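Local coordinates for type IV pilus secretin PilQ family protein (Vibrio cholerae, PDB 6W6M) that probably forms the outer-membrane secretin channel through which the type IV competence pilus passes during natural transformation, at residues Q322-I327 / S423-T428; G339-V344 / D406-A411; K213-R218 / I226-E231. One frame throughout, in Å; residues are numbered along the deposited sequence.

Interaction 1: Q322-I327 / S423-T428; sequences QIEARI and SPRLIT
An antiparallel pairing in the long-stranded β-barrel wall of a secretin brings Gln322 opposite Ile427, Ile323 opposite Leu426 and Glu324 opposite Arg425, with the strand directions 165° apart. Ile323 and Leu426 form the hydrogen-bonded pair: Ile323 N donates to Leu426 O, and Leu426 N returns a 2.9 Å bond to Ile323 O. The ladder runs on as Ala325 N donates to Pro424 O at 3.2 Å. The two pairs flanking Ile323 and Leu426 are non-hydrogen-bonded, and there CA-H groups approach carbonyls instead, as where Arg425 CA comes 3.3 Å from Ile323 O.

Alternation along the strands sorts the side chains. Glu324 and Arg425 share a face and lie alongside each other, touching through their methylenes with CG to CG at 3.8 Å. Their charged ends are not in contact, since Glu324 OE1 stays 5.1 Å from Arg425 NE. Arg425, bent at chi2 and chi3, lays its guanidinium alongside the amide of Gln322 with the planes 37° apart; Arg425 NH1 and Gln322 NE2 are two donors in contact, not a hydrogen bond. The extended chain of Gln322 lies along this face and so brings CG to 3.9 Å from Ile427 CG1. Such pairing is how a secretin subunit builds its share of the wall: strand 549-568 continues the sheet beyond 322-327, whereas a strand of the second subunit pairs with Ser423, Pro424 and Arg425. The other face is largely apolar, and its Pro424 and Leu426 pack on Ile436 of strand 434-444, part of a second, four-stranded sheet.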
ATOM      1  N   GLN A 322       6.421 -29.593 -47.437  1.00 68.38           N
ATOM      2  CA  GLN A 322       7.818 -29.243 -47.240  1.00 68.38           C
ATOM      3  C   GLN A 322       8.036 -27.812 -47.698  1.00 68.38           C
ATOM      4  O   GLN A 322       7.751 -27.486 -48.848  1.00 68.38           O
ATOM      5  CB  GLN A 322       8.704 -30.198 -48.028  1.00 68.38           C
ATOM      6  CG  GLN A 322      10.180 -29.934 -47.919  1.00 68.38           C
ATOM      7  CD  GLN A 322      10.973 -30.794 -48.866  1.00 68.38           C
ATOM      8  OE1 GLN A 322      10.503 -31.846 -49.303  1.00 68.38           O
ATOM      9  NE2 GLN A 322      12.177 -30.350 -49.204  1.00 68.38           N
ATOM     10  N   ILE A 323       8.542 -26.961 -46.810  1.00 63.35           N
ATOM     11  CA  ILE A 323       8.699 -25.536 -47.091  1.00 63.35           C
ATOM     12  C   ILE A 323      10.171 -25.158 -47.007  1.00 63.35           C
ATOM     13  O   ILE A 323      10.878 -25.562 -46.079  1.00 63.35           O
ATOM     14  CB  ILE A 323       7.851 -24.656 -46.144  1.00 63.35           C
ATOM     15  CG1 ILE A 323       6.361 -24.897 -46.368  1.00 63.35           C
ATOM     16  CG2 ILE A 323       8.129 -23.188 -46.370  1.00 63.35           C
ATOM     17  CD1 ILE A 323       5.738 -25.807 -45.366  1.00 63.35           C
ATOM     18  N   GLU A 324      10.649 -24.428 -48.008  1.00 61.72           N
ATOM     19  CA  GLU A 324      12.044 -24.018 -48.037  1.00 61.72           C
ATOM     20  C   GLU A 324      12.242 -22.557 -48.413  1.00 61.72           C
ATOM     21  O   GLU A 324      11.907 -22.134 -49.510  1.00 61.72           O
ATOM     22  CB  GLU A 324      12.848 -24.900 -48.988  1.00 61.72           C
ATOM     23  CG  GLU A 324      14.326 -24.560 -49.000  1.00 61.72           C
ATOM     24  CD  GLU A 324      15.126 -25.466 -49.905  1.00 61.72           C
ATOM     25  OE1 GLU A 324      14.518 -26.340 -50.554  1.00 61.72           O
ATOM     26  OE2 GLU A 324      16.361 -25.302 -49.965  1.00 61.72           O
ATOM     27  N   ALA A 325      12.803 -21.801 -47.483  1.00 57.07           N
ATOM     28  CA  ALA A 325      13.092 -20.388 -47.681  1.00 57.07           C
ATOM     29  C   ALA A 325      14.531 -20.200 -48.141  1.00 57.07           C
ATOM     30  O   ALA A 325      15.389 -21.048 -47.928  1.00 57.07           O
ATOM     31  CB  ALA A 325      12.826 -19.592 -46.403  1.00 57.07           C
ATOM     32  N   ARG A 326      14.792 -19.071 -48.791  1.00 58.79           N
ATOM     33  CA  ARG A 326      16.134 -18.797 -49.293  1.00 58.79           C
ATOM     34  C   ARG A 326      16.424 -17.307 -49.236  1.00 58.79           C
ATOM     35  O   ARG A 326      15.738 -16.522 -49.885  1.00 58.79           O
ATOM     36  CB  ARG A 326      16.295 -19.303 -50.721  1.00 58.79           C
ATOM     37  CG  ARG A 326      17.709 -19.545 -51.107  1.00 58.79           C
ATOM     38  CD  ARG A 326      17.846 -19.736 -52.583  1.00 58.79           C
ATOM     39  NE  ARG A 326      19.169 -20.238 -52.924  1.00 58.79           N
ATOM     40  CZ  ARG A 326      19.855 -19.860 -53.993  1.00 58.79           C
ATOM     41  NH1 ARG A 326      19.344 -18.962 -54.823  1.00 58.79           N
ATOM     42  NH2 ARG A 326      21.057 -20.364 -54.227  1.00 58.79           N
ATOM     43  N   ILE A 327      17.450 -16.923 -48.488  1.00 57.62           N
ATOM     44  CA  ILE A 327      17.817 -15.526 -48.306  1.00 57.62           C
ATOM     45  C   ILE A 327      19.167 -15.314 -48.965  1.00 57.62           C
ATOM     46  O   ILE A 327      20.131 -16.015 -48.638  1.00 57.62           O
ATOM     47  CB  ILE A 327      17.869 -15.141 -46.822  1.00 57.62           C
ATOM     48  CG1 ILE A 327      16.475 -15.215 -46.215  1.00 57.62           C
ATOM     49  CG2 ILE A 327      18.436 -13.756 -46.649  1.00 57.62           C
ATOM     50  CD1 ILE A 327      16.463 -15.112 -44.738  1.00 57.62           C
ATOM     51  N   SER A 423      19.527 -20.972 -46.343  1.00 55.71           N
ATOM     52  CA  SER A 423      18.253 -21.611 -46.674  1.00 55.71           C
ATOM     53  C   SER A 423      17.841 -22.630 -45.622  1.00 55.71           C
ATOM     54  O   SER A 423      18.381 -23.742 -45.577  1.00 55.71           O
ATOM     55  CB  SER A 423      18.317 -22.260 -48.050  1.00 55.71           C
ATOM     56  OG  SER A 423      19.256 -23.301 -48.069  1.00 55.71           O
ATOM     57  N   PRO A 424      16.870 -22.294 -44.766  1.00 56.06           N
ATOM     58  CA  PRO A 424      16.254 -23.314 -43.900  1.00 56.06           C
ATOM     59  C   PRO A 424      15.116 -24.095 -44.556  1.00 56.06           C
ATOM     60  O   PRO A 424      14.525 -23.629 -45.525  1.00 56.06           O
ATOM     61  CB  PRO A 424      15.759 -22.488 -42.708  1.00 56.06           C
ATOM     62  CG  PRO A 424      15.580 -21.134 -43.231  1.00 56.06           C
ATOM     63  CD  PRO A 424      16.577 -20.927 -44.306  1.00 56.06           C
ATOM     64  N   ARG A 425      14.799 -25.283 -44.045  1.00 58.48           N
ATOM     65  CA  ARG A 425      13.714 -26.107 -44.565  1.00 58.48           C
ATOM     66  C   ARG A 425      12.927 -26.696 -43.411  1.00 58.48           C
ATOM     67  O   ARG A 425      13.427 -26.823 -42.298  1.00 58.48           O
ATOM     68  CB  ARG A 425      14.205 -27.269 -45.424  1.00 58.48           C
ATOM     69  CG  ARG A 425      15.361 -26.999 -46.287  1.00 58.48           C
ATOM     70  CD  ARG A 425      16.233 -28.215 -46.357  1.00 58.48           C
ATOM     71  NE  ARG A 425      15.465 -29.408 -46.651  1.00 58.48           N
ATOM     72  CZ  ARG A 425      16.007 -30.608 -46.797  1.00 58.48           C
ATOM     73  NH1 ARG A 425      15.247 -31.659 -47.062  1.00 58.48           N
ATOM     74  NH2 ARG A 425      17.315 -30.755 -46.677  1.00 58.48           N
ATOM     75  N   LEU A 426      11.703 -27.108 -43.711  1.00 60.71           N
ATOM     76  CA  LEU A 426      10.849 -27.760 -42.730  1.00 60.71           C
ATOM     77  C   LEU A 426       9.937 -28.731 -43.450  1.00 60.71           C
ATOM     78  O   LEU A 426       9.641 -28.565 -44.629  1.00 60.71           O
ATOM     79  CB  LEU A 426       9.994 -26.749 -41.967  1.00 60.71           C
ATOM     80  CG  LEU A 426      10.628 -25.720 -41.060  1.00 60.71           C
ATOM     81  CD1 LEU A 426       9.561 -24.801 -40.585  1.00 60.71           C
ATOM     82  CD2 LEU A 426      11.268 -26.416 -39.914  1.00 60.71           C
ATOM     83  N   ILE A 427       9.463 -29.726 -42.710  1.00 64.07           N
ATOM     84  CA  ILE A 427       8.339 -30.557 -43.127  1.00 64.07           C
ATOM     85  C   ILE A 427       7.307 -30.527 -42.006  1.00 64.07           C
ATOM     86  O   ILE A 427       7.668 -30.467 -40.830  1.00 64.07           O
ATOM     87  CB  ILE A 427       8.771 -31.998 -43.470  1.00 64.07           C
ATOM     88  CG1 ILE A 427       9.666 -32.000 -44.700  1.00 64.07           C
ATOM     89  CG2 ILE A 427       7.577 -32.910 -43.682  1.00 64.07           C
ATOM     90  CD1 ILE A 427      10.336 -33.294 -44.958  1.00 64.07           C
ATOM     91  N   THR A 428       6.027 -30.511 -42.364  1.00 70.12           N
ATOM     92  CA  THR A 428       4.963 -30.382 -41.372  1.00 70.12           C
ATOM     93  C   THR A 428       3.671 -30.952 -41.946  1.00 70.12           C
ATOM     94  O   THR A 428       3.604 -31.326 -43.116  1.00 70.12           O
ATOM     95  CB  THR A 428       4.787 -28.922 -40.940  1.00 70.12           C
ATOM     96  OG1 THR A 428       3.894 -28.850 -39.827  1.00 70.12           O
ATOM     97  CG2 THR A 428       4.238 -28.092 -42.075  1.00 70.12           C
TER

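Interaction 2: G339-V344 / D406-A411; sequences GVRWGV and DLELSA
Arg341 and Glu408 stand side by side on one face of an antiparallel β-ladder, pointing the same way, and close a salt bridge at their ends. Arg341 NH2 donates to Glu408 OE1 at 2.9 Å, reaching the syn side of that oxygen, while the oxygen lies near the guanidinium plane. The carboxylate and guanidinium are nevertheless turned 61° from each other, so one NH2 to OE1 bond joins them rather than a paired, coplanar fork. Glu408 is extended beyond CG, whereas Arg341 bends at chi3 (55°) to bring its end across.

The opposite face is apolar. Leu407 crosses Trp342 at a slant, its CD1 3.5 Å from Trp342 CB, and the same methyl lies 4.1 Å from Val340 CG1. Val340 and Leu409 run alongside each other, Val340 CG2 meeting Leu409 CD2; within its own strand, Val340 CG1 sits at the edge of the Trp342 indole. Beneath these side chains, Gly339 with Ser410, Arg341 with Glu408 and Gly343 with Asp406 each exchange two backbone hydrogen bonds.

Strand 380-382 extends the sheet past Val340 and Trp342, strand 390-397 does so past Leu407 and Leu409, and Ile357 of the second subunit packs on both Arg341 and Glu408.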
ATOM      1  N   GLY A 339      46.068  12.789 -53.120  1.00 79.31           N
ATOM      2  CA  GLY A 339      46.450  13.925 -52.300  1.00 79.31           C
ATOM      3  C   GLY A 339      47.865  14.383 -52.559  1.00 79.31           C
ATOM      4  O   GLY A 339      48.699  13.620 -53.054  1.00 79.31           O
ATOM      5  N   VAL A 340      48.146  15.639 -52.200  1.00 80.30           N
ATOM      6  CA  VAL A 340      49.418  16.283 -52.512  1.00 80.30           C
ATOM      7  C   VAL A 340      49.884  17.156 -51.354  1.00 80.30           C
ATOM      8  O   VAL A 340      49.098  17.854 -50.709  1.00 80.30           O
ATOM      9  CB  VAL A 340      49.327  17.121 -53.805  1.00 80.30           C
ATOM     10  CG1 VAL A 340      50.602  17.868 -54.040  1.00 80.30           C
ATOM     11  CG2 VAL A 340      49.057  16.237 -54.985  1.00 80.30           C
ATOM     12  N   ARG A 341      51.194  17.149 -51.121  1.00 85.05           N
ATOM     13  CA  ARG A 341      51.775  17.893 -50.008  1.00 85.05           C
ATOM     14  C   ARG A 341      53.068  18.530 -50.502  1.00 85.05           C
ATOM     15  O   ARG A 341      54.022  17.808 -50.789  1.00 85.05           O
ATOM     16  CB  ARG A 341      52.038  16.948 -48.843  1.00 85.05           C
ATOM     17  CG  ARG A 341      51.714  17.488 -47.486  1.00 85.05           C
ATOM     18  CD  ARG A 341      51.411  16.361 -46.539  1.00 85.05           C
ATOM     19  NE  ARG A 341      52.486  15.385 -46.478  1.00 85.05           N
ATOM     20  CZ  ARG A 341      53.231  15.161 -45.403  1.00 85.05           C
ATOM     21  NH1 ARG A 341      53.010  15.841 -44.292  1.00 85.05           N
ATOM     22  NH2 ARG A 341      54.191  14.251 -45.438  1.00 85.05           N
ATOM     23  N   TRP A 342      53.125  19.855 -50.609  1.00 85.24           N
ATOM     24  CA  TRP A 342      54.378  20.456 -51.055  1.00 85.24           C
ATOM     25  C   TRP A 342      54.672  21.756 -50.330  1.00 85.24           C
ATOM     26  O   TRP A 342      53.782  22.411 -49.786  1.00 85.24           O
ATOM     27  CB  TRP A 342      54.416  20.691 -52.569  1.00 85.24           C
ATOM     28  CG  TRP A 342      53.439  21.662 -53.124  1.00 85.24           C
ATOM     29  CD1 TRP A 342      52.275  21.365 -53.745  1.00 85.24           C
ATOM     30  CD2 TRP A 342      53.563  23.085 -53.163  1.00 85.24           C
ATOM     31  NE1 TRP A 342      51.650  22.508 -54.152  1.00 85.24           N
ATOM     32  CE2 TRP A 342      52.422  23.583 -53.806  1.00 85.24           C
ATOM     33  CE3 TRP A 342      54.527  23.989 -52.709  1.00 85.24           C
ATOM     34  CZ2 TRP A 342      52.212  24.947 -54.007  1.00 85.24           C
ATOM     35  CZ3 TRP A 342      54.318  25.341 -52.907  1.00 85.24           C
ATOM     36  CH2 TRP A 342      53.170  25.806 -53.548  1.00 85.24           C
ATOM     37  N   GLY A 343      55.952  22.124 -50.357  1.00 89.08           N
ATOM     38  CA  GLY A 343      56.415  23.308 -49.655  1.00 89.08           C
ATOM     39  C   GLY A 343      57.662  23.894 -50.276  1.00 89.08           C
ATOM     40  O   GLY A 343      58.412  23.206 -50.976  1.00 89.08           O
ATOM     41  N   VAL A 344      57.891  25.179 -50.010  1.00 91.17           N
ATOM     42  CA  VAL A 344      59.049  25.897 -50.519  1.00 91.17           C
ATOM     43  C   VAL A 344      59.633  26.747 -49.399  1.00 91.17           C
ATOM     44  O   VAL A 344      58.972  27.050 -48.407  1.00 91.17           O
ATOM     45  CB  VAL A 344      58.705  26.779 -51.736  1.00 91.17           C
ATOM     46  CG1 VAL A 344      59.900  27.598 -52.158  1.00 91.17           C
ATOM     47  CG2 VAL A 344      58.230  25.931 -52.880  1.00 91.17           C
ATOM     48  N   ASP A 406      60.150  20.871 -51.532  1.00 91.34           N
ATOM     49  CA  ASP A 406      59.689  19.503 -51.316  1.00 91.34           C
ATOM     50  C   ASP A 406      58.353  19.267 -52.008  1.00 91.34           C
ATOM     51  O   ASP A 406      57.486  20.147 -52.013  1.00 91.34           O
ATOM     52  CB  ASP A 406      59.514  19.217 -49.835  1.00 91.34           C
ATOM     53  CG  ASP A 406      60.816  19.120 -49.103  1.00 91.34           C
ATOM     54  OD1 ASP A 406      61.819  19.657 -49.601  1.00 91.34           O
ATOM     55  OD2 ASP A 406      60.842  18.489 -48.033  1.00 91.34           O
ATOM     56  N   LEU A 407      58.168  18.052 -52.538  1.00 84.27           N
ATOM     57  CA  LEU A 407      56.916  17.684 -53.193  1.00 84.27           C
ATOM     58  C   LEU A 407      56.611  16.209 -52.988  1.00 84.27           C
ATOM     59  O   LEU A 407      57.388  15.364 -53.427  1.00 84.27           O
ATOM     60  CB  LEU A 407      56.973  17.987 -54.691  1.00 84.27           C
ATOM     61  CG  LEU A 407      55.765  17.596 -55.545  1.00 84.27           C
ATOM     62  CD1 LEU A 407      54.532  18.352 -55.123  1.00 84.27           C
ATOM     63  CD2 LEU A 407      56.040  17.849 -57.007  1.00 84.27           C
ATOM     64  N   GLU A 408      55.463  15.897 -52.379  1.00 82.91           N
ATOM     65  CA  GLU A 408      55.046  14.521 -52.124  1.00 82.91           C
ATOM     66  C   GLU A 408      53.660  14.260 -52.695  1.00 82.91           C
ATOM     67  O   GLU A 408      52.754  15.081 -52.536  1.00 82.91           O
ATOM     68  CB  GLU A 408      55.036  14.215 -50.632  1.00 82.91           C
ATOM     69  CG  GLU A 408      54.680  12.784 -50.315  1.00 82.91           C
ATOM     70  CD  GLU A 408      54.722  12.485 -48.833  1.00 82.91           C
ATOM     71  OE1 GLU A 408      54.994  13.409 -48.047  1.00 82.91           O
ATOM     72  OE2 GLU A 408      54.469  11.324 -48.445  1.00 82.91           O
ATOM     73  N   LEU A 409      53.473  13.096 -53.351  1.00 80.14           N
ATOM     74  CA  LEU A 409      52.193  12.633 -53.859  1.00 80.14           C
ATOM     75  C   LEU A 409      51.750  11.402 -53.085  1.00 80.14           C
ATOM     76  O   LEU A 409      52.582  10.601 -52.657  1.00 80.14           O
ATOM     77  CB  LEU A 409      52.285  12.283 -55.339  1.00 80.14           C
ATOM     78  CG  LEU A 409      52.579  13.427 -56.299  1.00 80.14           C
ATOM     79  CD1 LEU A 409      52.781  12.889 -57.691  1.00 80.14           C
ATOM     80  CD2 LEU A 409      51.459  14.436 -56.289  1.00 80.14           C
ATOM     81  N   SER A 410      50.464  11.254 -52.903  1.00 78.53           N
ATOM     82  CA  SER A 410      49.957  10.064 -52.235  1.00 78.53           C
ATOM     83  C   SER A 410      48.625   9.657 -52.839  1.00 78.53           C
ATOM     84  O   SER A 410      47.885  10.489 -53.362  1.00 78.53           O
ATOM     85  CB  SER A 410      49.813  10.276 -50.729  1.00 78.53           C
ATOM     86  OG  SER A 410      48.852  11.269 -50.457  1.00 78.53           O
ATOM     87  N   ALA A 411      48.325   8.365 -52.747  1.00 77.39           N
ATOM     88  CA  ALA A 411      47.189   7.794 -53.453  1.00 77.39           C
ATOM     89  C   ALA A 411      46.682   6.562 -52.721  1.00 77.39           C
ATOM     90  O   ALA A 411      47.368   5.992 -51.870  1.00 77.39           O
ATOM     91  CB  ALA A 411      47.560   7.443 -54.888  1.00 77.39           C
TER

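Interaction 3: K213-R218 / I226-E231; sequences KGLDKR and IAPKEE
Leu215, Asp216 and Lys217 meet Ile226, Ala227, Pro228 and Lys229 at the open end of a β-hairpin, where strand 224-227 gives way to a long helix. Backbone hydrogen bonds set the register. Asp216 and Ala227 are the hydrogen-bonded antiparallel pair: Ala227 N donates to Asp216 O at 2.9 Å with an angle of 167° at the hydrogen, and the return bond from Asp216 N to Ala227 O is more bent, at 134°. Lys217 and Ile226 follow as a non-hydrogen-bonded pair, and Ile226 CA-H approaches Asp216 O.

Apolar contacts lie to either end of this pair. Leu215 lies across the ring of Pro228, its CD1 3.5 Å from Pro228 CB. Both methyls, CD1 and CD2, lie near Pro228 CA and CB, and CD1 is also against the ring at CD. On the other side, Ile226 CD1 touches Lys217 CB at 3.6 Å, so the lysine contributes only the root of its chain here while its end leads away.

The charged contact is looser. Lys229, in the first turn of the helix, crosses Asp216 and brings CG to 3.7 Å from Asp216 CB. A bend at chi4 (71°) leaves NZ 3.7 Å from Asp216 OD1, a long salt bridge.

Pro228 holds the N-cap position of helix 229-248, so the contact spans the turn from hairpin to helix in the secretin/TonB short N-terminal region. Ile226 also pairs with Val184 of strand 183-184, placing 224-227 in the middle of the small mixed sheet, and helix 202-212 packs on Lys217 through Leu206 and Leu210.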
ATOM      1  N   LYS A 213     -64.576 -20.300 -48.202  1.00212.42           N
ATOM      2  CA  LYS A 213     -65.310 -20.949 -47.123  1.00212.42           C
ATOM      3  C   LYS A 213     -64.765 -22.348 -46.869  1.00212.42           C
ATOM      4  O   LYS A 213     -64.745 -22.813 -45.725  1.00212.42           O
ATOM      5  CB  LYS A 213     -66.806 -21.003 -47.449  1.00212.42           C
ATOM      6  CG  LYS A 213     -67.675 -21.602 -46.344  1.00212.42           C
ATOM      7  CD  LYS A 213     -69.101 -21.855 -46.809  1.00212.42           C
ATOM      8  CE  LYS A 213     -69.966 -22.382 -45.677  1.00212.42           C
ATOM      9  NZ  LYS A 213     -70.212 -21.345 -44.638  1.00212.42           N
ATOM     10  N   GLY A 214     -64.317 -23.018 -47.921  1.00211.48           N
ATOM     11  CA  GLY A 214     -63.835 -24.380 -47.797  1.00211.48           C
ATOM     12  C   GLY A 214     -62.635 -24.492 -46.874  1.00211.48           C
ATOM     13  O   GLY A 214     -62.026 -23.513 -46.445  1.00211.48           O
ATOM     14  N   LEU A 215     -62.308 -25.736 -46.558  1.00208.51           N
ATOM     15  CA  LEU A 215     -61.238 -26.076 -45.637  1.00208.51           C
ATOM     16  C   LEU A 215     -59.953 -26.450 -46.376  1.00208.51           C
ATOM     17  O   LEU A 215     -59.776 -26.135 -47.557  1.00208.51           O
ATOM     18  CB  LEU A 215     -61.773 -27.075 -44.618  1.00208.51           C
ATOM     19  CG  LEU A 215     -62.950 -26.439 -43.879  1.00208.51           C
ATOM     20  CD1 LEU A 215     -63.666 -27.448 -43.015  1.00208.51           C
ATOM     21  CD2 LEU A 215     -62.478 -25.251 -43.052  1.00208.51           C
ATOM     22  N   ASP A 216     -59.032 -27.110 -45.677  1.00206.47           N
ATOM     23  CA  ASP A 216     -57.752 -27.482 -46.259  1.00206.47           C
ATOM     24  C   ASP A 216     -57.732 -28.949 -46.675  1.00206.47           C
ATOM     25  O   ASP A 216     -58.587 -29.742 -46.274  1.00206.47           O
ATOM     26  CB  ASP A 216     -56.612 -27.211 -45.281  1.00206.47           C
ATOM     27  CG  ASP A 216     -55.448 -26.508 -45.935  1.00206.47           C
ATOM     28  OD1 ASP A 216     -55.690 -25.668 -46.825  1.00206.47           O
ATOM     29  OD2 ASP A 216     -54.292 -26.787 -45.552  1.00206.47           O
ATOM     30  N   LYS A 217     -56.742 -29.296 -47.498  1.00207.21           N
ATOM     31  CA  LYS A 217     -56.626 -30.626 -48.076  1.00207.21           C
ATOM     32  C   LYS A 217     -55.170 -31.064 -48.121  1.00207.21           C
ATOM     33  O   LYS A 217     -54.260 -30.244 -48.255  1.00207.21           O
ATOM     34  CB  LYS A 217     -57.214 -30.666 -49.489  1.00207.21           C
ATOM     35  CG  LYS A 217     -56.491 -29.770 -50.479  1.00207.21           C
ATOM     36  CD  LYS A 217     -57.046 -29.881 -51.885  1.00207.21           C
ATOM     37  CE  LYS A 217     -56.424 -28.828 -52.790  1.00207.21           C
ATOM     38  NZ  LYS A 217     -54.947 -28.970 -52.907  1.00207.21           N
ATOM     39  N   ARG A 218     -54.966 -32.377 -48.027  1.00207.30           N
ATOM     40  CA  ARG A 218     -53.641 -32.978 -48.112  1.00207.30           C
ATOM     41  C   ARG A 218     -53.691 -34.195 -49.022  1.00207.30           C
ATOM     42  O   ARG A 218     -54.694 -34.912 -49.060  1.00207.30           O
ATOM     43  CB  ARG A 218     -53.108 -33.386 -46.730  1.00207.30           C
ATOM     44  CG  ARG A 218     -52.861 -32.222 -45.785  1.00207.30           C
ATOM     45  CD  ARG A 218     -52.429 -32.706 -44.411  1.00207.30           C
ATOM     46  NE  ARG A 218     -51.149 -33.401 -44.459  1.00207.30           N
ATOM     47  CZ  ARG A 218     -50.597 -34.023 -43.424  1.00207.30           C
ATOM     48  NH1 ARG A 218     -51.216 -34.037 -42.252  1.00207.30           N
ATOM     49  NH2 ARG A 218     -49.425 -34.628 -43.557  1.00207.30           N
ATOM     50  N   ILE A 226     -59.695 -34.125 -47.154  1.00209.36           N
ATOM     51  CA  ILE A 226     -60.094 -32.768 -46.808  1.00209.36           C
ATOM     52  C   ILE A 226     -60.446 -32.728 -45.329  1.00209.36           C
ATOM     53  O   ILE A 226     -60.973 -33.702 -44.782  1.00209.36           O
ATOM     54  CB  ILE A 226     -61.286 -32.280 -47.656  1.00209.36           C
ATOM     55  CG1 ILE A 226     -61.314 -32.985 -49.016  1.00209.36           C
ATOM     56  CG2 ILE A 226     -61.219 -30.774 -47.838  1.00209.36           C
ATOM     57  CD1 ILE A 226     -60.223 -32.547 -49.964  1.00209.36           C
ATOM     58  N   ALA A 227     -60.157 -31.602 -44.690  1.00204.99           N
ATOM     59  CA  ALA A 227     -60.458 -31.408 -43.279  1.00204.99           C
ATOM     60  C   ALA A 227     -60.279 -29.930 -42.950  1.00204.99           C
ATOM     61  O   ALA A 227     -59.626 -29.200 -43.704  1.00204.99           O
ATOM     62  CB  ALA A 227     -59.553 -32.273 -42.388  1.00204.99           C
ATOM     63  N   PRO A 228     -60.865 -29.467 -41.846  1.00200.90           N
ATOM     64  CA  PRO A 228     -60.609 -28.094 -41.402  1.00200.90           C
ATOM     65  C   PRO A 228     -59.167 -27.909 -40.959  1.00200.90           C
ATOM     66  O   PRO A 228     -58.496 -28.849 -40.527  1.00200.90           O
ATOM     67  CB  PRO A 228     -61.583 -27.908 -40.232  1.00200.90           C
ATOM     68  CG  PRO A 228     -61.957 -29.283 -39.813  1.00200.90           C
ATOM     69  CD  PRO A 228     -61.920 -30.114 -41.049  1.00200.90           C
ATOM     70  N   LYS A 229     -58.694 -26.666 -41.069  1.00196.22           N
ATOM     71  CA  LYS A 229     -57.316 -26.366 -40.696  1.00196.22           C
ATOM     72  C   LYS A 229     -57.077 -26.573 -39.208  1.00196.22           C
ATOM     73  O   LYS A 229     -55.943 -26.842 -38.796  1.00196.22           O
ATOM     74  CB  LYS A 229     -56.966 -24.932 -41.090  1.00196.22           C
ATOM     75  CG  LYS A 229     -56.923 -24.690 -42.585  1.00196.22           C
ATOM     76  CD  LYS A 229     -56.473 -23.273 -42.879  1.00196.22           C
ATOM     77  CE  LYS A 229     -56.309 -23.058 -44.379  1.00196.22           C
ATOM     78  NZ  LYS A 229     -57.612 -23.025 -45.097  1.00196.22           N
ATOM     79  N   GLU A 230     -58.122 -26.447 -38.390  1.00193.83           N
ATOM     80  CA  GLU A 230     -57.959 -26.597 -36.948  1.00193.83           C
ATOM     81  C   GLU A 230     -57.474 -27.996 -36.590  1.00193.83           C
ATOM     82  O   GLU A 230     -56.512 -28.154 -35.831  1.00193.83           O
ATOM     83  CB  GLU A 230     -59.272 -26.276 -36.240  1.00193.83           C
ATOM     84  CG  GLU A 230     -60.506 -26.579 -37.072  1.00193.83           C
ATOM     85  CD  GLU A 230     -61.781 -26.073 -36.431  1.00193.83           C
ATOM     86  OE1 GLU A 230     -61.777 -25.829 -35.206  1.00193.83           O
ATOM     87  OE2 GLU A 230     -62.786 -25.914 -37.155  1.00193.83           O
ATOM     88  N   GLU A 231     -58.122 -29.028 -37.136  1.00191.83           N
ATOM     89  CA  GLU A 231     -57.694 -30.392 -36.847  1.00191.83           C
ATOM     90  C   GLU A 231     -56.306 -30.681 -37.401  1.00191.83           C
ATOM     91  O   GLU A 231     -55.530 -31.403 -36.768  1.00191.83           O
ATOM     92  CB  GLU A 231     -58.697 -31.397 -37.406  1.00191.83           C
ATOM     93  CG  GLU A 231     -59.997 -31.473 -36.635  1.00191.83           C
ATOM     94  CD  GLU A 231     -60.797 -32.711 -36.983  1.00191.83           C
ATOM     95  OE1 GLU A 231     -60.199 -33.678 -37.501  1.00191.83           O
ATOM     96  OE2 GLU A 231     -62.022 -32.717 -36.745  1.00191.83           O
TER

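Overall arrangement
Interactions 1 and 2 show how one strand pair can serve two settings. Both join strand 320-347 to strand 404-429, with interaction 2 nested along the chain inside the loop that interaction 1 closes, yet their centres are 58 Å apart. Interaction 1 lies nearer the middle of the chain, backed by a second sheet, and its charged groups stay apart; interaction 2, farther along the same ladder, adds a true salt bridge and short flanking strands. All three are partly buried. Interaction 3 lies near the N-terminal end of the modelled chain, its centre about 121 Å from that of interaction 2; two backbone bonds close a small hairpin, and a long ion pair links it to the helix that follows.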